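PDB 5I0P: beta-lactamase domain protein from Burkholderia ambifaria, which binds two zinc ions in a metallo-beta-lactamase fold and is probably a metal-dependent hydrolase. Local coordinates for residues 343-347 / 348-352; 294-297 / 298-301; 128-131 / 132-135. All coordinates share one frame; numbering follows the deposited sequence.

Overall arrangement
The three contacts are local and come along the chain in the order 3, 2, 1. Contact 3 joins strand 126-130 to helix 131-141 in the metallo-beta-lactamase part, where Glu133 lies close to the zinc ligand His102. Contact 2 covers about two turns of the long helix 284-308. Contact 1 is the C-terminal end of helix 333-347, in the C-terminal domain. Contacts 1 and 2 have centres 14 Å apart and touch where Leu344 and Leu345 pack on Leu299. Contact 3 lies about 30 Å from both, centre to centre. One contact therefore belongs to the surroundings of the zinc site, and two to the helical packing beyond it.

Contact 1. Residues 343-347 / 348-352; sequences NLLWL and AGELV
Leu345 O gathers the chain as helix 333-347 ends and residues 348-352 turn away. Glu350 N donates to Leu345 O over 2.9 Å, and Leu351 N adds a weak bond to the same oxygen. Ala348 N still makes a helical bond to Leu344 O. Gly349 leaves the helix with positive phi (90°), and Gly349 N bonds to Trp346 O at 3.0 Å. That donor stands above the carbonyl plane of Trp346, although its N-H points fairly straight at the oxygen (162°). This is a Schellman motif. The backbone angles of Gly349 by themselves call for glycine.

The apolar link runs from Leu345 to Leu351. The two side chains lie alongside each other and point the same way. Leu351 CD1 reaches Leu345 CB at 3.8 Å and Leu345 CD1 at 3.9 Å. Glu350 crosses the end of Leu345 at a slant, with Glu350 OE1 3.5 Å from Leu345 CD2. Trp346 CG stands opposite the backbone N (chi1 167°). This brings the CD1 edge of the indole to the backbone of Leu351, whose O lies in the ring plane, 3.3 Å from Trp346 CD1. Leu347 CD2 sits over one indole face, toward the rim.

Helix 284-308 lies against this turn: Glu350 OE2 forms a salt bridge with its Arg303, Leu345 packs on Val302 and Arg303, and Leu351 packs on Cys306. Beyond the turn, Trp346 makes a cation-pi contact with Arg353, and Val352 pairs with Ala364 through backbone hydrogen bonds. The motif thus carries the chain from helix 333-347 into the two-stranded antiparallel sheet 352-355/361-364.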
ATOM      1  N   ASN A 343     -17.810  -2.248  11.207  1.00 33.06           N
ATOM      2  CA  ASN A 343     -17.627  -3.706  11.265  1.00 25.11           C
ATOM      3  C   ASN A 343     -16.690  -4.114  12.392  1.00 25.47           C
ATOM      4  O   ASN A 343     -16.854  -5.183  12.986  1.00 35.46           O
ATOM      5  CB  ASN A 343     -17.102  -4.247   9.942  1.00 26.59           C
ATOM      6  CG  ASN A 343     -18.200  -4.544   8.996  1.00 32.69           C
ATOM      7  OD1 ASN A 343     -19.353  -4.148   9.257  1.00 35.86           O
ATOM      8  ND2 ASN A 343     -17.883  -5.215   7.881  1.00 28.56           N
ATOM      9  N   LEU A 344     -15.683  -3.309  12.681  1.00 25.93           N
ATOM     10  CA  LEU A 344     -14.806  -3.658  13.786  1.00 26.73           C
ATOM     11  C   LEU A 344     -15.596  -3.695  15.089  1.00 31.76           C
ATOM     12  O   LEU A 344     -15.508  -4.666  15.859  1.00 32.42           O
ATOM     13  CB  LEU A 344     -13.638  -2.673  13.855  1.00 27.78           C
ATOM     14  CG  LEU A 344     -12.533  -2.833  14.889  1.00 34.58           C
ATOM     15  CD1 LEU A 344     -11.333  -1.966  14.461  1.00 35.79           C
ATOM     16  CD2 LEU A 344     -12.965  -2.462  16.326  1.00 28.83           C
ATOM     17  N   LEU A 345     -16.390  -2.642  15.338  1.00 26.70           N
ATOM     18  CA  LEU A 345     -17.188  -2.571  16.557  1.00 26.26           C
ATOM     19  C   LEU A 345     -18.227  -3.676  16.558  1.00 26.39           C
ATOM     20  O   LEU A 345     -18.474  -4.340  17.578  1.00 27.30           O
ATOM     21  CB  LEU A 345     -17.868  -1.194  16.654  1.00 32.46           C
ATOM     22  CG  LEU A 345     -16.994   0.080  16.703  1.00 35.81           C
ATOM     23  CD1 LEU A 345     -17.795   1.347  16.414  1.00 25.36           C
ATOM     24  CD2 LEU A 345     -16.222   0.215  18.020  1.00 32.68           C
ATOM     25  N   TRP A 346     -18.794  -3.938  15.391  1.00 27.71           N
ATOM     26  CA  TRP A 346     -19.780  -4.987  15.296  1.00 24.45           C
ATOM     27  C   TRP A 346     -19.142  -6.336  15.594  1.00 31.94           C
ATOM     28  O   TRP A 346     -19.621  -7.084  16.459  1.00 38.24           O
ATOM     29  CB  TRP A 346     -20.433  -4.929  13.918  1.00 24.08           C
ATOM     30  CG  TRP A 346     -21.250  -6.130  13.567  1.00 32.69           C
ATOM     31  CD1 TRP A 346     -22.229  -6.714  14.312  1.00 29.33           C
ATOM     32  CD2 TRP A 346     -21.153  -6.893  12.360  1.00 34.22           C
ATOM     33  NE1 TRP A 346     -22.751  -7.793  13.641  1.00 26.92           N
ATOM     34  CE2 TRP A 346     -22.110  -7.926  12.443  1.00 26.97           C
ATOM     35  CE3 TRP A 346     -20.360  -6.793  11.212  1.00 26.11           C
ATOM     36  CZ2 TRP A 346     -22.289  -8.869  11.424  1.00 33.21           C
ATOM     37  CZ3 TRP A 346     -20.526  -7.744  10.204  1.00 35.64           C
ATOM     38  CH2 TRP A 346     -21.487  -8.761  10.317  1.00 30.75           C
ATOM     39  N   LEU A 347     -18.035  -6.655  14.926  1.00 27.11           N
ATOM     40  CA  LEU A 347     -17.444  -7.974  15.159  1.00 28.31           C
ATOM     41  C   LEU A 347     -16.862  -8.100  16.567  1.00 31.21           C
ATOM     42  O   LEU A 347     -16.703  -9.223  17.056  1.00 34.92           O
ATOM     43  CB  LEU A 347     -16.403  -8.282  14.082  1.00 29.34           C
ATOM     44  CG  LEU A 347     -17.133  -8.351  12.737  1.00 28.97           C
ATOM     45  CD1 LEU A 347     -16.232  -8.261  11.539  1.00 30.01           C
ATOM     46  CD2 LEU A 347     -17.932  -9.630  12.707  1.00 40.24           C
ATOM     47  N   ALA A 348     -16.585  -6.983  17.247  1.00 33.52           N
ATOM     48  CA  ALA A 348     -16.108  -7.016  18.628  1.00 30.03           C
ATOM     49  C   ALA A 348     -17.231  -7.154  19.649  1.00 36.71           C
ATOM     50  O   ALA A 348     -16.957  -7.241  20.844  1.00 39.60           O
ATOM     51  CB  ALA A 348     -15.306  -5.768  18.942  1.00 29.68           C
ATOM     52  N   GLY A 349     -18.480  -7.165  19.223  1.00 36.81           N
ATOM     53  CA  GLY A 349     -19.582  -7.270  20.148  1.00 42.33           C
ATOM     54  C   GLY A 349     -20.106  -5.944  20.656  1.00 41.86           C
ATOM     55  O   GLY A 349     -21.082  -5.935  21.415  1.00 50.77           O
ATOM     56  N   GLU A 350     -19.524  -4.826  20.224  1.00 35.58           N
ATOM     57  CA  GLU A 350     -19.971  -3.525  20.685  1.00 37.05           C
ATOM     58  C   GLU A 350     -21.180  -3.024  19.915  1.00 39.75           C
ATOM     59  O   GLU A 350     -21.819  -2.058  20.361  1.00 35.22           O
ATOM     60  CB  GLU A 350     -18.863  -2.484  20.559  1.00 33.77           C
ATOM     61  CG  GLU A 350     -17.574  -2.792  21.281  1.00 42.21           C
ATOM     62  CD  GLU A 350     -16.738  -1.525  21.470  1.00 51.44           C
ATOM     63  OE1 GLU A 350     -15.583  -1.480  20.985  1.00 55.76           O
ATOM     64  OE2 GLU A 350     -17.272  -0.550  22.057  1.00 50.49           O
ATOM     65  N   LEU A 351     -21.478  -3.624  18.756  1.00 33.00           N
ATOM     66  CA  LEU A 351     -22.648  -3.233  17.997  1.00 29.38           C
ATOM     67  C   LEU A 351     -23.348  -4.459  17.445  1.00 36.43           C
ATOM     68  O   LEU A 351     -22.758  -5.530  17.296  1.00 39.74           O
ATOM     69  CB  LEU A 351     -22.330  -2.245  16.871  1.00 25.86           C
ATOM     70  CG  LEU A 351     -21.774  -0.845  17.212  1.00 24.57           C
ATOM     71  CD1 LEU A 351     -21.389  -0.066  15.886  1.00 24.00           C
ATOM     72  CD2 LEU A 351     -22.737  -0.049  18.047  1.00 25.81           C
ATOM     73  N   VAL A 352     -24.640  -4.272  17.175  1.00 30.71           N
ATOM     74  CA  VAL A 352     -25.530  -5.232  16.545  1.00 27.31           C
ATOM     75  C   VAL A 352     -26.018  -4.605  15.251  1.00 35.73           C
ATOM     76  O   VAL A 352     -26.087  -3.379  15.142  1.00 43.52           O
ATOM     77  CB  VAL A 352     -26.701  -5.573  17.485  1.00 33.83           C
ATOM     78  CG1 VAL A 352     -27.844  -6.217  16.730  1.00 41.66           C
ATOM     79  CG2 VAL A 352     -26.224  -6.473  18.641  1.00 34.53           C
TER

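Contact 2. Residues 294-297 / 298-301; sequences HHDA and RLEE
His294 O accepts from Arg298 N over 2.9 Å, one turn on in helix 284-308. The donor lies in the carbonyl plane. Three more backbone bonds follow in step: Leu299 N to His295 O, Glu300 N to Asp296 O and Glu301 N to Ala297 O. Each amide of residues 298-301 is thus satisfied by the carbonyl four residues earlier.

The Arg298 chain is bent at chi2 and chi3 and folds back along the helix. Arg298 NH2 forms a salt bridge with Glu301 OE1 at 2.8 Å. The carboxylate oxygen lies near the guanidinium plane, but the nitrogen meets it from above the carboxylate plane. Arg298 NE adds a weak bond to Glu301 OE2, which makes the grip two-pronged. Ala297 CB lies over one guanidinium face, 3.9 Å from Arg298 CZ. On the His294 side, Arg298 NH1 comes within 3.4 Å of His294 CD2, with the ring and guanidinium planes 51° apart.

Glu300 OE1 has its partner in Arg303, a salt bridge further along the helix. His295 ND1 donates weakly to Leu291 O, and its ring has His294 ND1 over its centre. Helix 284-308 is amphipathic here: His295 packs on helix 253-260 and Leu299 on helices 253-260 and 333-347, while the charged residues are paired by i to i+3 salt bridges (Arg298-Glu301, Glu300-Arg303).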
ATOM      1  N   HIS A 294      -5.203   7.789  16.268  1.00 28.38           N
ATOM      2  CA  HIS A 294      -6.130   8.336  15.286  1.00 31.93           C
ATOM      3  C   HIS A 294      -7.317   7.404  15.071  1.00 36.39           C
ATOM      4  O   HIS A 294      -8.480   7.823  15.163  1.00 40.16           O
ATOM      5  CB  HIS A 294      -5.373   8.585  14.002  1.00 27.08           C
ATOM      6  CG  HIS A 294      -6.230   8.650  12.789  1.00 40.31           C
ATOM      7  ND1 HIS A 294      -6.434   7.558  11.969  1.00 39.56           N
ATOM      8  CD2 HIS A 294      -6.898   9.683  12.222  1.00 39.91           C
ATOM      9  CE1 HIS A 294      -7.212   7.914  10.960  1.00 40.82           C
ATOM     10  NE2 HIS A 294      -7.502   9.197  11.088  1.00 41.24           N
ATOM     11  N   HIS A 295      -7.046   6.124  14.818  1.00 30.19           N
ATOM     12  CA  HIS A 295      -8.140   5.186  14.596  1.00 32.74           C
ATOM     13  C   HIS A 295      -8.983   5.008  15.854  1.00 33.74           C
ATOM     14  O   HIS A 295     -10.188   4.751  15.755  1.00 31.71           O
ATOM     15  CB  HIS A 295      -7.619   3.839  14.072  1.00 25.48           C
ATOM     16  CG  HIS A 295      -7.260   3.881  12.625  1.00 31.27           C
ATOM     17  ND1 HIS A 295      -5.966   3.757  12.164  1.00 36.11           N
ATOM     18  CD2 HIS A 295      -8.025   4.103  11.533  1.00 35.38           C
ATOM     19  CE1 HIS A 295      -5.950   3.891  10.849  1.00 35.09           C
ATOM     20  NE2 HIS A 295      -7.190   4.086  10.439  1.00 33.85           N
ATOM     21  N   ASP A 296      -8.374   5.130  17.038  1.00 33.69           N
ATOM     22  CA  ASP A 296      -9.161   5.071  18.263  1.00 32.45           C
ATOM     23  C   ASP A 296     -10.120   6.232  18.351  1.00 38.01           C
ATOM     24  O   ASP A 296     -11.289   6.049  18.687  1.00 47.10           O
ATOM     25  CB  ASP A 296      -8.245   5.001  19.474  1.00 34.97           C
ATOM     26  CG  ASP A 296      -7.766   3.563  19.737  1.00 54.47           C
ATOM     27  OD1 ASP A 296      -8.401   2.620  19.185  1.00 54.61           O
ATOM     28  OD2 ASP A 296      -6.754   3.369  20.449  1.00 61.05           O
ATOM     29  N   ALA A 297      -9.668   7.422  17.969  1.00 44.48           N
ATOM     30  CA  ALA A 297     -10.554   8.574  17.953  1.00 31.32           C
ATOM     31  C   ALA A 297     -11.661   8.390  16.928  1.00 30.26           C
ATOM     32  O   ALA A 297     -12.812   8.739  17.186  1.00 37.46           O
ATOM     33  CB  ALA A 297      -9.756   9.835  17.652  1.00 31.16           C
ATOM     34  N   ARG A 298     -11.332   7.858  15.750  1.00 32.50           N
ATOM     35  CA  ARG A 298     -12.360   7.608  14.741  1.00 37.59           C
ATOM     36  C   ARG A 298     -13.414   6.623  15.254  1.00 39.67           C
ATOM     37  O   ARG A 298     -14.624   6.879  15.158  1.00 43.04           O
ATOM     38  CB  ARG A 298     -11.697   7.096  13.453  1.00 37.78           C
ATOM     39  CG  ARG A 298     -11.831   8.015  12.234  1.00 41.73           C
ATOM     40  CD  ARG A 298     -10.972   9.275  12.354  1.00 51.19           C
ATOM     41  NE  ARG A 298     -11.505  10.296  13.277  1.00 61.83           N
ATOM     42  CZ  ARG A 298     -10.757  11.038  14.108  1.00 57.27           C
ATOM     43  NH1 ARG A 298      -9.433  10.872  14.141  1.00 50.43           N
ATOM     44  NH2 ARG A 298     -11.328  11.951  14.905  1.00 51.15           N
ATOM     45  N   LEU A 299     -12.961   5.516  15.858  1.00 32.66           N
ATOM     46  CA  LEU A 299     -13.872   4.509  16.397  1.00 34.24           C
ATOM     47  C   LEU A 299     -14.765   5.076  17.494  1.00 35.71           C
ATOM     48  O   LEU A 299     -15.957   4.764  17.561  1.00 42.18           O
ATOM     49  CB  LEU A 299     -13.073   3.337  16.950  1.00 36.47           C
ATOM     50  CG  LEU A 299     -12.478   2.392  15.924  1.00 35.48           C
ATOM     51  CD1 LEU A 299     -11.420   1.452  16.576  1.00 30.36           C
ATOM     52  CD2 LEU A 299     -13.624   1.628  15.244  1.00 36.39           C
ATOM     53  N   GLU A 300     -14.207   5.912  18.358  1.00 35.96           N
ATOM     54  CA  GLU A 300     -14.991   6.483  19.430  1.00 37.05           C
ATOM     55  C   GLU A 300     -16.094   7.392  18.878  1.00 35.59           C
ATOM     56  O   GLU A 300     -17.221   7.393  19.380  1.00 33.75           O
ATOM     57  CB  GLU A 300     -14.055   7.202  20.399  1.00 33.25           C
ATOM     58  CG  GLU A 300     -14.704   7.620  21.715  1.00 36.85           C
ATOM     59  CD  GLU A 300     -15.333   6.438  22.485  1.00 52.78           C
ATOM     60  OE1 GLU A 300     -14.950   5.259  22.261  1.00 55.38           O
ATOM     61  OE2 GLU A 300     -16.233   6.698  23.316  1.00 60.44           O
ATOM     62  N   GLU A 301     -15.804   8.137  17.811  1.00 34.30           N
ATOM     63  CA  GLU A 301     -16.847   8.967  17.221  1.00 33.56           C
ATOM     64  C   GLU A 301     -17.974   8.104  16.693  1.00 36.75           C
ATOM     65  O   GLU A 301     -19.151   8.477  16.777  1.00 38.95           O
ATOM     66  CB  GLU A 301     -16.283   9.868  16.118  1.00 32.49           C
ATOM     67  CG  GLU A 301     -15.277  10.859  16.678  1.00 53.23           C
ATOM     68  CD  GLU A 301     -14.500  11.610  15.620  1.00 57.45           C
ATOM     69  OE1 GLU A 301     -13.800  12.578  15.999  1.00 63.81           O
ATOM     70  OE2 GLU A 301     -14.551  11.223  14.434  1.00 57.09           O
TER

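Contact 3. Residues 128-131 / 132-135; sequences WMTL and GEYM
Thr130 caps helix 131-141: its OG1 accepts a weak bond from Glu133 N at 3.4 Å. Within the first turn, Gly132 offers its backbone N to Glu216 OE1, and Thr130 OG1 also bonds to Glu216 O.

Thr130 OG1 lies between its own backbone N and carbonyl carbon (chi1 65°), a position that turns it to face the amide of Glu133. The Glu133 chain bends at chi2; its carboxylate leads away to Ser214 OG and to the backbone N of Cys103 and Glu216, and its side chain touches that of His102. The bond to Cys103 N, between zinc ligands His102 and His104, is consistent with a second-shell role in holding that loop. Met129 comes across Glu133 at about a right angle, its CE 3.7 Å from Glu133 CB.

Tyr134 N bonds to Thr130 O over 2.9 Å in a nearly straight line (167°). Met129 SD packs on Tyr134 CB at 4.0 Å and lies near the ring plane, at its edge. Tyr134 OH reaches Pro186 O, and the ring stacks on Tyr189.

Met135 N bonds to Leu131 O at 2.9 Å. Its chain bends so that Met135 CE meets Leu131 CG at 3.7 Å.

Strand 126-130 runs parallel to strands 95-99 and 190-192, between them in the seven-stranded sheet, and helix 131-141 follows directly from it.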
ATOM      1  N   TRP A 128       7.774 -10.308  -9.138  1.00 26.69           N
ATOM      2  CA  TRP A 128       7.725 -10.892  -7.794  1.00 25.52           C
ATOM      3  C   TRP A 128       6.612 -10.223  -6.978  1.00 29.55           C
ATOM      4  O   TRP A 128       6.602  -8.997  -6.811  1.00 34.73           O
ATOM      5  CB  TRP A 128       9.085 -10.756  -7.085  1.00 24.63           C
ATOM      6  CG  TRP A 128      10.211 -11.576  -7.746  1.00 32.62           C
ATOM      7  CD1 TRP A 128      10.566 -11.555  -9.062  1.00 27.10           C
ATOM      8  CD2 TRP A 128      11.126 -12.484  -7.101  1.00 27.46           C
ATOM      9  NE1 TRP A 128      11.616 -12.411  -9.288  1.00 31.19           N
ATOM     10  CE2 TRP A 128      11.976 -12.999  -8.104  1.00 31.71           C
ATOM     11  CE3 TRP A 128      11.293 -12.922  -5.775  1.00 27.56           C
ATOM     12  CZ2 TRP A 128      12.974 -13.961  -7.833  1.00 33.20           C
ATOM     13  CZ3 TRP A 128      12.275 -13.854  -5.501  1.00 29.17           C
ATOM     14  CH2 TRP A 128      13.104 -14.383  -6.538  1.00 30.72           C
ATOM     15  N   MET A 129       5.693 -11.028  -6.438  1.00 32.27           N
ATOM     16  CA  MET A 129       4.495 -10.510  -5.776  1.00 28.07           C
ATOM     17  C   MET A 129       3.904 -11.605  -4.886  1.00 28.31           C
ATOM     18  O   MET A 129       4.163 -12.802  -5.078  1.00 31.10           O
ATOM     19  CB  MET A 129       3.474 -10.045  -6.815  1.00 23.93           C
ATOM     20  CG  MET A 129       2.449  -9.042  -6.395  1.00 25.05           C
ATOM     21  SD  MET A 129       1.664  -8.429  -7.903  1.00 33.17           S
ATOM     22  CE  MET A 129       0.452  -7.245  -7.284  1.00 19.46           C
ATOM     23  N   THR A 130       3.106 -11.196  -3.911  1.00 22.94           N
ATOM     24  CA  THR A 130       2.392 -12.200  -3.136  1.00 25.17           C
ATOM     25  C   THR A 130       1.215 -12.728  -3.944  1.00 26.45           C
ATOM     26  O   THR A 130       0.701 -12.061  -4.852  1.00 28.40           O
ATOM     27  CB  THR A 130       1.876 -11.662  -1.799  1.00 24.44           C
ATOM     28  OG1 THR A 130       0.896 -10.646  -2.032  1.00 29.69           O
ATOM     29  CG2 THR A 130       3.010 -11.145  -0.907  1.00 20.86           C
ATOM     30  N   LEU A 131       0.815 -13.959  -3.613  1.00 27.60           N
ATOM     31  CA  LEU A 131      -0.286 -14.616  -4.309  1.00 26.17           C
ATOM     32  C   LEU A 131      -1.587 -13.823  -4.186  1.00 29.99           C
ATOM     33  O   LEU A 131      -2.334 -13.695  -5.163  1.00 28.36           O
ATOM     34  CB  LEU A 131      -0.471 -16.027  -3.765  1.00 23.94           C
ATOM     35  CG  LEU A 131      -1.522 -16.893  -4.476  1.00 28.64           C
ATOM     36  CD1 LEU A 131      -1.090 -18.371  -4.485  1.00 26.56           C
ATOM     37  CD2 LEU A 131      -2.938 -16.769  -3.871  1.00 24.59           C
ATOM     38  N   GLY A 132      -1.925 -13.355  -2.973  1.00 22.85           N
ATOM     39  CA  GLY A 132      -3.175 -12.632  -2.818  1.00 21.35           C
ATOM     40  C   GLY A 132      -3.210 -11.366  -3.658  1.00 26.05           C
ATOM     41  O   GLY A 132      -4.191 -11.094  -4.349  1.00 25.68           O
ATOM     42  N   GLU A 133      -2.115 -10.615  -3.664  1.00 20.08           N
ATOM     43  CA  GLU A 133      -2.091  -9.374  -4.429  1.00 31.45           C
ATOM     44  C   GLU A 133      -2.115  -9.648  -5.920  1.00 32.54           C
ATOM     45  O   GLU A 133      -2.895  -9.036  -6.655  1.00 30.70           O
ATOM     46  CB  GLU A 133      -0.852  -8.545  -4.056  1.00 26.49           C
ATOM     47  CG  GLU A 133      -0.784  -8.196  -2.576  1.00 19.45           C
ATOM     48  CD  GLU A 133      -1.828  -7.155  -2.179  1.00 28.22           C
ATOM     49  OE1 GLU A 133      -2.347  -6.461  -3.090  1.00 29.86           O
ATOM     50  OE2 GLU A 133      -2.115  -7.013  -0.963  1.00 32.63           O
ATOM     51  N   TYR A 134      -1.299 -10.602  -6.380  1.00 33.04           N
ATOM     52  CA  TYR A 134      -1.261 -10.893  -7.803  1.00 26.01           C
ATOM     53  C   TYR A 134      -2.616 -11.378  -8.293  1.00 24.25           C
ATOM     54  O   TYR A 134      -3.160 -10.845  -9.263  1.00 30.28           O
ATOM     55  CB  TYR A 134      -0.175 -11.923  -8.096  1.00 28.63           C
ATOM     56  CG  TYR A 134      -0.139 -12.313  -9.558  1.00 25.52           C
ATOM     57  CD1 TYR A 134       0.389 -11.473 -10.513  1.00 28.07           C
ATOM     58  CD2 TYR A 134      -0.681 -13.497  -9.978  1.00 24.50           C
ATOM     59  CE1 TYR A 134       0.394 -11.841 -11.865  1.00 37.55           C
ATOM     60  CE2 TYR A 134      -0.703 -13.863 -11.304  1.00 24.82           C
ATOM     61  CZ  TYR A 134      -0.159 -13.044 -12.253  1.00 32.39           C
ATOM     62  OH  TYR A 134      -0.170 -13.443 -13.591  1.00 32.62           O
ATOM     63  N   MET A 135      -3.195 -12.357  -7.601  1.00 24.04           N
ATOM     64  CA  MET A 135      -4.509 -12.892  -7.957  1.00 28.37           C
ATOM     65  C   MET A 135      -5.580 -11.796  -7.950  1.00 34.41           C
ATOM     66  O   MET A 135      -6.312 -11.619  -8.930  1.00 33.29           O
ATOM     67  CB  MET A 135      -4.874 -13.983  -6.953  1.00 36.25           C
ATOM     68  CG  MET A 135      -5.221 -15.319  -7.534  1.00 45.99           C
ATOM     69  SD  MET A 135      -3.877 -16.011  -8.446  1.00 47.52           S
ATOM     70  CE  MET A 135      -3.581 -17.482  -7.463  1.00 48.94           C
TER